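Side-chain contacts in predicted acyltransferase with acyl-CoA N-acyltransferase domain (PDB 4RS2), which binds coenzyme A, belongs to the GNAT family and is probably an N-acyltransferase, and upon overexpression suppresses silencing of multiple RNA targets by small RNAs: residues P28-D31 and A32-R36; R161-D164 and D165-N168. One frame throughout, in Å; residues are numbered along the deposited sequence. Where two conformers were deposited one is given.

How the interactions relate
Interaction 1 (28-36) is about two and a half turns of helix 27-37, partly buried; interaction 2 (161-168) is a surface loop between strands 157-161 and 172-175. They share no element and lie on opposite sides of the chain's centre, their nearest atoms about 20 Å apart. In the helix, repeated i to i+4 backbone bonds set the spacing, an aspartate-arginine salt bridge lies beside helix 42-53, and branched aliphatic chains face the sheet. In the loop, two overlapping beta turns replace that pattern; an arginine side chain binds a backbone carbonyl, and a water links that carbonyl to a backbone N-H. Each joins an arginine to an acidic residue, Asp-31 in interaction 1 and Glu-139 beside interaction 2.

Interaction 1 (P28-D31 and A32-R36); sequences PGID and ALLRR
Asp-31 and Arg-35, one helical turn apart, form a salt bridge in which Arg-35 NE donates to Asp-31 OD2 at 2.8 Å. The carboxylate oxygen sits at the edge of the guanidinium, almost in its plane, and is met on its syn side but 28° out of the carboxylate plane, the two flat groups being turned 43° against each other. Asp-31 CG stands anti to its own N (chi1 -167°), which swings the carboxylate along the helix toward the arginine; Arg-35 answers with a chain extended from CG to NE. The second carboxylate oxygen is used too: a water donates to Asp-31 OD1 and accepts from Arg-35 NH2, closing a ring beside the direct bond. Arg-35 NH1 has a further acidic partner in Asp-41, which probably helps fix the guanidinium.

The backbone supplies the i to i+4 bonds of an alpha helix: Ala-32 N to Pro-28 O and Leu-33 N to Gly-29 O, each at 3.0 Å, Leu-34 N to Ile-30 O and Arg-35 N to Asp-31 O, each at 2.9 Å. This is helix 27-37 of the GNAT fold, amphipathic here, with Ile-30 and Leu-33 set against Val-69 and Tyr-72 of strand 69-80, and Leu-34 reaching Val-47 of helix 42-53 and Pro-92 of strand 87-95.

Among the apolar chains, Ile-30 and Leu-34 run side by side in the same direction, Ile-30 CG2 touching Leu-34 CD1 at 3.8 Å. The side chain of Leu-33 lies about 7 Å from the bound coenzyme A.

In one of its two conformers Arg-36 donates through NH2 to a second water, which donates to Gly-29 O at 2.8 Å; this carbonyl thus accepts both that water and the helical N-H of Leu-33. There NH2 also pairs with Asp-96.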
ATOM      1  N   PRO A  28      -9.082   7.465  13.355  1.00 15.00           N
ATOM      2  CA  PRO A  28     -10.450   6.963  13.386  1.00 14.93           C
ATOM      3  C   PRO A  28     -11.095   6.963  12.004  1.00 14.16           C
ATOM      4  O   PRO A  28     -11.855   6.056  11.685  1.00 13.72           O
ATOM      5  CB  PRO A  28     -11.187   7.948  14.326  1.00 16.29           C
ATOM      6  CG  PRO A  28     -10.140   8.644  15.084  1.00 16.93           C
ATOM      7  CD  PRO A  28      -8.865   8.584  14.289  1.00 16.13           C
ATOM      8  N   GLY A  29     -10.795   7.977  11.205  1.00 14.10           N
ATOM      9  CA  GLY A  29     -11.324   8.057   9.849  1.00 13.39           C
ATOM     10  C   GLY A  29     -10.787   6.962   8.965  1.00 12.49           C
ATOM     11  O   GLY A  29     -11.514   6.393   8.150  1.00 12.03           O
ATOM     12  N   ILE A  30      -9.490   6.690   9.091  1.00 11.82           N
ATOM     13  CA  ILE A  30      -8.867   5.591   8.365  1.00 11.26           C
ATOM     14  C   ILE A  30      -9.535   4.291   8.777  1.00 11.49           C
ATOM     15  O   ILE A  30      -9.867   3.442   7.929  1.00 10.96           O
ATOM     16  CB  ILE A  30      -7.348   5.561   8.623  1.00 11.01           C
ATOM     17  CG1 ILE A  30      -6.657   6.803   8.013  1.00 11.07           C
ATOM     18  CG2 ILE A  30      -6.714   4.324   8.043  1.00 10.44           C
ATOM     19  CD1 ILE A  30      -5.295   7.063   8.585  1.00 11.48           C
ATOM     20  N   ASP A  31      -9.731   4.121  10.093  1.00 12.61           N
ATOM     21  CA  ASP A  31     -10.323   2.880  10.575  1.00 13.26           C
ATOM     22  C   ASP A  31     -11.695   2.667  10.013  1.00 12.84           C
ATOM     23  O   ASP A  31     -12.028   1.530   9.595  1.00 12.27           O
ATOM     24  CB  ASP A  31     -10.364   2.848  12.103  1.00 14.76           C
ATOM     25  CG  ASP A  31     -10.668   1.461  12.670  1.00 16.24           C
ATOM     26  OD1 ASP A  31      -9.722   0.672  12.834  1.00 17.83           O
ATOM     27  OD2 ASP A  31     -11.834   1.179  12.993  1.00 19.53           O
ATOM     28  N   ALA A  32     -12.489   3.740   9.926  1.00 13.19           N
ATOM     29  CA  ALA A  32     -13.851   3.634   9.460  1.00 13.61           C
ATOM     30  C   ALA A  32     -13.846   3.317   7.986  1.00 12.80           C
ATOM     31  O   ALA A  32     -14.645   2.501   7.530  1.00 12.89           O
ATOM     32  CB  ALA A  32     -14.633   4.904   9.758  1.00 14.39           C
ATOM     33  N   LEU A  33     -12.967   3.973   7.235  1.00 12.06           N
ATOM     34  CA  LEU A  33     -12.838   3.663   5.812  1.00 11.67           C
ATOM     35  C   LEU A  33     -12.473   2.197   5.559  1.00 11.24           C
ATOM     36  O   LEU A  33     -13.045   1.532   4.672  1.00 10.72           O
ATOM     37  CB  LEU A  33     -11.777   4.553   5.175  1.00 11.54           C
ATOM     38  CG  LEU A  33     -11.455   4.253   3.722  1.00 11.79           C
ATOM     39  CD1 LEU A  33     -12.614   4.569   2.770  1.00 12.65           C
ATOM     40  CD2 LEU A  33     -10.223   5.055   3.370  1.00 11.70           C
ATOM     41  N   LEU A  34     -11.524   1.679   6.342  1.00 11.19           N
ATOM     42  CA  LEU A  34     -11.078   0.301   6.142  1.00 11.44           C
ATOM     43  C   LEU A  34     -12.159  -0.693   6.525  1.00 12.23           C
ATOM     44  O   LEU A  34     -12.339  -1.709   5.843  1.00 12.11           O
ATOM     45  CB  LEU A  34      -9.764   0.035   6.916  1.00 11.39           C
ATOM     46  CG  LEU A  34      -8.579   0.886   6.387  1.00 11.08           C
ATOM     47  CD1 LEU A  34      -7.356   0.681   7.244  1.00 11.07           C
ATOM     48  CD2 LEU A  34      -8.282   0.596   4.940  1.00 11.29           C
ATOM     49  N   ARG A  35     -12.909  -0.408   7.574  1.00 13.00           N
ATOM     50  CA  ARG A  35     -13.977  -1.325   7.970  1.00 14.50           C
ATOM     51  C   ARG A  35     -15.117  -1.394   6.988  1.00 15.56           C
ATOM     52  O   ARG A  35     -15.743  -2.458   6.815  1.00 16.50           O
ATOM     53  CB  ARG A  35     -14.515  -0.945   9.339  1.00 14.92           C
ATOM     54  CG  ARG A  35     -13.539  -1.225  10.450  1.00 15.25           C
ATOM     55  CD  ARG A  35     -14.080  -0.926  11.838  1.00 16.42           C
ATOM     56  NE  ARG A  35     -13.087  -1.297  12.840  1.00 17.43           N
ATOM     57  CZ  ARG A  35     -13.025  -2.479  13.456  1.00 19.17           C
ATOM     58  NH1 ARG A  35     -13.948  -3.411  13.245  1.00 21.13           N
ATOM     59  NH2 ARG A  35     -12.038  -2.722  14.310  1.00 21.79           N
ATOM     60  N   ARG A  36     -15.389  -0.267   6.344  0.60 15.41           N
ATOM     61  CA  ARG A  36     -16.487  -0.207   5.393  0.60 16.15           C
ATOM     62  C   ARG A  36     -16.104  -0.660   3.990  0.60 15.78           C
ATOM     63  O   ARG A  36     -16.973  -1.080   3.244  0.60 16.59           O
ATOM     64  CB  ARG A  36     -17.160   1.175   5.384  0.60 17.08           C
ATOM     65  CG  ARG A  36     -16.378   2.349   4.839  0.60 16.95           C
ATOM     66  CD  ARG A  36     -17.272   3.598   4.795  0.60 17.95           C
ATOM     67  NE  ARG A  36     -16.545   4.778   4.333  0.60 17.72           N
ATOM     68  CZ  ARG A  36     -15.866   5.624   5.118  0.60 17.52           C
ATOM     69  NH1 ARG A  36     -15.819   5.455   6.431  0.60 18.19           N
ATOM     70  NH2 ARG A  36     -15.243   6.655   4.584  0.60 17.75           N
TER
HETATM   71  O   HOH W   1     -13.519   7.730   6.733  1.00 16.62           O
HETATM   72  O   HOH W   2      -9.843  -0.908  14.716  1.00 35.33           O

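Interaction 2 (R161-D164 and D165-N168); sequences RLAD and DALN
Leu-167 packs across the side chain of Arg-161 at about a right angle, its CG 4.0 Å from Arg-161 CB, while its CD1 approaches the guanidinium obliquely near NE. Ala-166 CB reaches the same CB at 4.2 Å, so the base of the arginine is the close-packed side of the contact. Leu-167 is buried, turned inward to Ala-123 of strand 123-127 and to His-144.

The chain here leaves strand 157-161 of the sheet and makes two overlapping type I beta turns, Ala-163 to Ala-166 and Asp-165 to Asn-168. In the first, Ala-166 N donates to Ala-163 O at 3.2 Å; the N-H points almost straight at the oxygen but meets it from well above the carbonyl plane. A bend at chi3 (76°) folds Arg-161 back on the first turn, where its NH1 donates to Asp-164 O at 2.9 Å, in the carbonyl plane, though the oxygen is tilted 26° from the guanidinium plane. NH2 is held by a salt bridge to Glu-139.

Toward solvent the packing thins. A water over the rim of one guanidinium face donates to the same Asp-164 O and accepts from Leu-167 N at 2.9 Å, giving that carbonyl two donors and bridging the two turns. Exposed Asp-165 meets its neighbours loosely, its OD1 lying 4.1 Å from Ala-163 CB.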
ATOM      1  N   ARG A 161      10.139  -1.805  -8.531  1.00 11.95           N
ATOM      2  CA  ARG A 161      11.424  -1.256  -8.158  1.00 12.67           C
ATOM      3  C   ARG A 161      11.300   0.253  -8.074  1.00 13.33           C
ATOM      4  O   ARG A 161      10.501   0.851  -8.802  1.00 14.05           O
ATOM      5  CB  ARG A 161      12.457  -1.594  -9.231  1.00 14.07           C
ATOM      6  CG  ARG A 161      12.314  -0.841 -10.540  1.00 14.96           C
ATOM      7  CD  ARG A 161      13.220  -1.472 -11.576  1.00 16.63           C
ATOM      8  NE  ARG A 161      12.637  -2.722 -12.049  1.00 16.09           N
ATOM      9  CZ  ARG A 161      13.151  -3.483 -13.017  1.00 18.72           C
ATOM     10  NH1 ARG A 161      14.336  -3.162 -13.583  1.00 19.13           N
ATOM     11  NH2 ARG A 161      12.499  -4.597 -13.397  1.00 18.03           N
ATOM     12  N   LEU A 162      12.113   0.870  -7.230  1.00 13.30           N
ATOM     13  CA  LEU A 162      12.183   2.328  -7.160  1.00 14.52           C
ATOM     14  C   LEU A 162      13.463   2.875  -7.798  1.00 16.89           C
ATOM     15  O   LEU A 162      13.608   4.088  -7.932  1.00 19.44           O
ATOM     16  CB  LEU A 162      12.052   2.802  -5.733  1.00 13.91           C
ATOM     17  CG  LEU A 162      10.711   2.407  -5.089  1.00 13.27           C
ATOM     18  CD1 LEU A 162      10.616   2.943  -3.663  1.00 13.82           C
ATOM     19  CD2 LEU A 162       9.562   2.960  -5.929  1.00 13.51           C
ATOM     20  N   ALA A 163      14.385   1.991  -8.151  1.00 19.51           N
ATOM     21  CA  ALA A 163      15.631   2.334  -8.836  1.00 19.90           C
ATOM     22  C   ALA A 163      15.751   1.247  -9.880  1.00 20.59           C
ATOM     23  O   ALA A 163      15.279   0.128  -9.652  1.00 19.99           O
ATOM     24  CB  ALA A 163      16.809   2.311  -7.882  1.00 21.78           C
ATOM     25  N   ASP A 164      16.401   1.528 -11.003  1.00 20.51           N
ATOM     26  CA  ASP A 164      16.364   0.575 -12.079  1.00 22.45           C
ATOM     27  C   ASP A 164      17.024  -0.766 -11.783  1.00 20.57           C
ATOM     28  O   ASP A 164      16.591  -1.822 -12.282  1.00 21.65           O
ATOM     29  CB  ASP A 164      16.911   1.141 -13.374  1.00 26.18           C
ATOM     30  CG  ASP A 164      16.158   0.590 -14.564  1.00 32.70           C
ATOM     31  OD1 ASP A 164      14.909   0.748 -14.573  1.00 37.60           O
ATOM     32  OD2 ASP A 164      16.787  -0.020 -15.466  1.00 41.15           O
ATOM     33  N   ASP A 165      18.043  -0.734 -10.949  1.00 19.48           N
ATOM     34  CA  ASP A 165      18.791  -1.934 -10.634  1.00 19.59           C
ATOM     35  C   ASP A 165      18.442  -2.501  -9.277  1.00 16.37           C
ATOM     36  O   ASP A 165      19.146  -3.381  -8.802  1.00 14.67           O
ATOM     37  CB  ASP A 165      20.302  -1.650 -10.682  1.00 22.07           C
ATOM     38  CG  ASP A 165      20.767  -0.647  -9.617  1.00 26.16           C
ATOM     39  OD1 ASP A 165      19.951  -0.204  -8.768  1.00 27.96           O
ATOM     40  OD2 ASP A 165      21.974  -0.291  -9.644  1.00 33.20           O
ATOM     41  N   ALA A 166      17.363  -2.033  -8.660  1.00 14.39           N
ATOM     42  CA  ALA A 166      17.039  -2.433  -7.290  1.00 14.53           C
ATOM     43  C   ALA A 166      16.793  -3.914  -7.057  1.00 14.45           C
ATOM     44  O   ALA A 166      17.038  -4.411  -5.962  1.00 15.36           O
ATOM     45  CB  ALA A 166      15.846  -1.647  -6.785  1.00 14.15           C
ATOM     46  N   LEU A 167      16.280  -4.603  -8.067  1.00 14.64           N
ATOM     47  CA  LEU A 167      15.956  -6.007  -7.947  1.00 14.38           C
ATOM     48  C   LEU A 167      17.107  -6.934  -8.347  1.00 15.50           C
ATOM     49  O   LEU A 167      17.082  -8.103  -7.988  1.00 16.72           O
ATOM     50  CB  LEU A 167      14.738  -6.327  -8.806  1.00 14.12           C
ATOM     51  CG  LEU A 167      13.560  -5.336  -8.601  1.00 14.33           C
ATOM     52  CD1 LEU A 167      12.367  -5.810  -9.414  1.00 15.29           C
ATOM     53  CD2 LEU A 167      13.153  -5.165  -7.151  1.00 15.30           C
ATOM     54  N   ASN A 168      18.127  -6.413  -9.032  1.00 16.62           N
ATOM     55  CA  ASN A 168      19.216  -7.265  -9.539  1.00 19.20           C
ATOM     56  C   ASN A 168      20.022  -7.884  -8.425  1.00 18.29           C
ATOM     57  O   ASN A 168      20.570  -7.177  -7.582  1.00 18.60           O
ATOM     58  CB  ASN A 168      20.098  -6.493 -10.519  1.00 22.25           C
ATOM     59  CG  ASN A 168      19.326  -6.045 -11.759  1.00 26.63           C
ATOM     60  OD1 ASN A 168      18.384  -6.714 -12.179  1.00 31.47           O
ATOM     61  ND2 ASN A 168      19.727  -4.929 -12.352  1.00 32.12           N
TER
HETATM   62  O   HOH W   3      16.095  -4.205 -10.918  1.00 24.85           O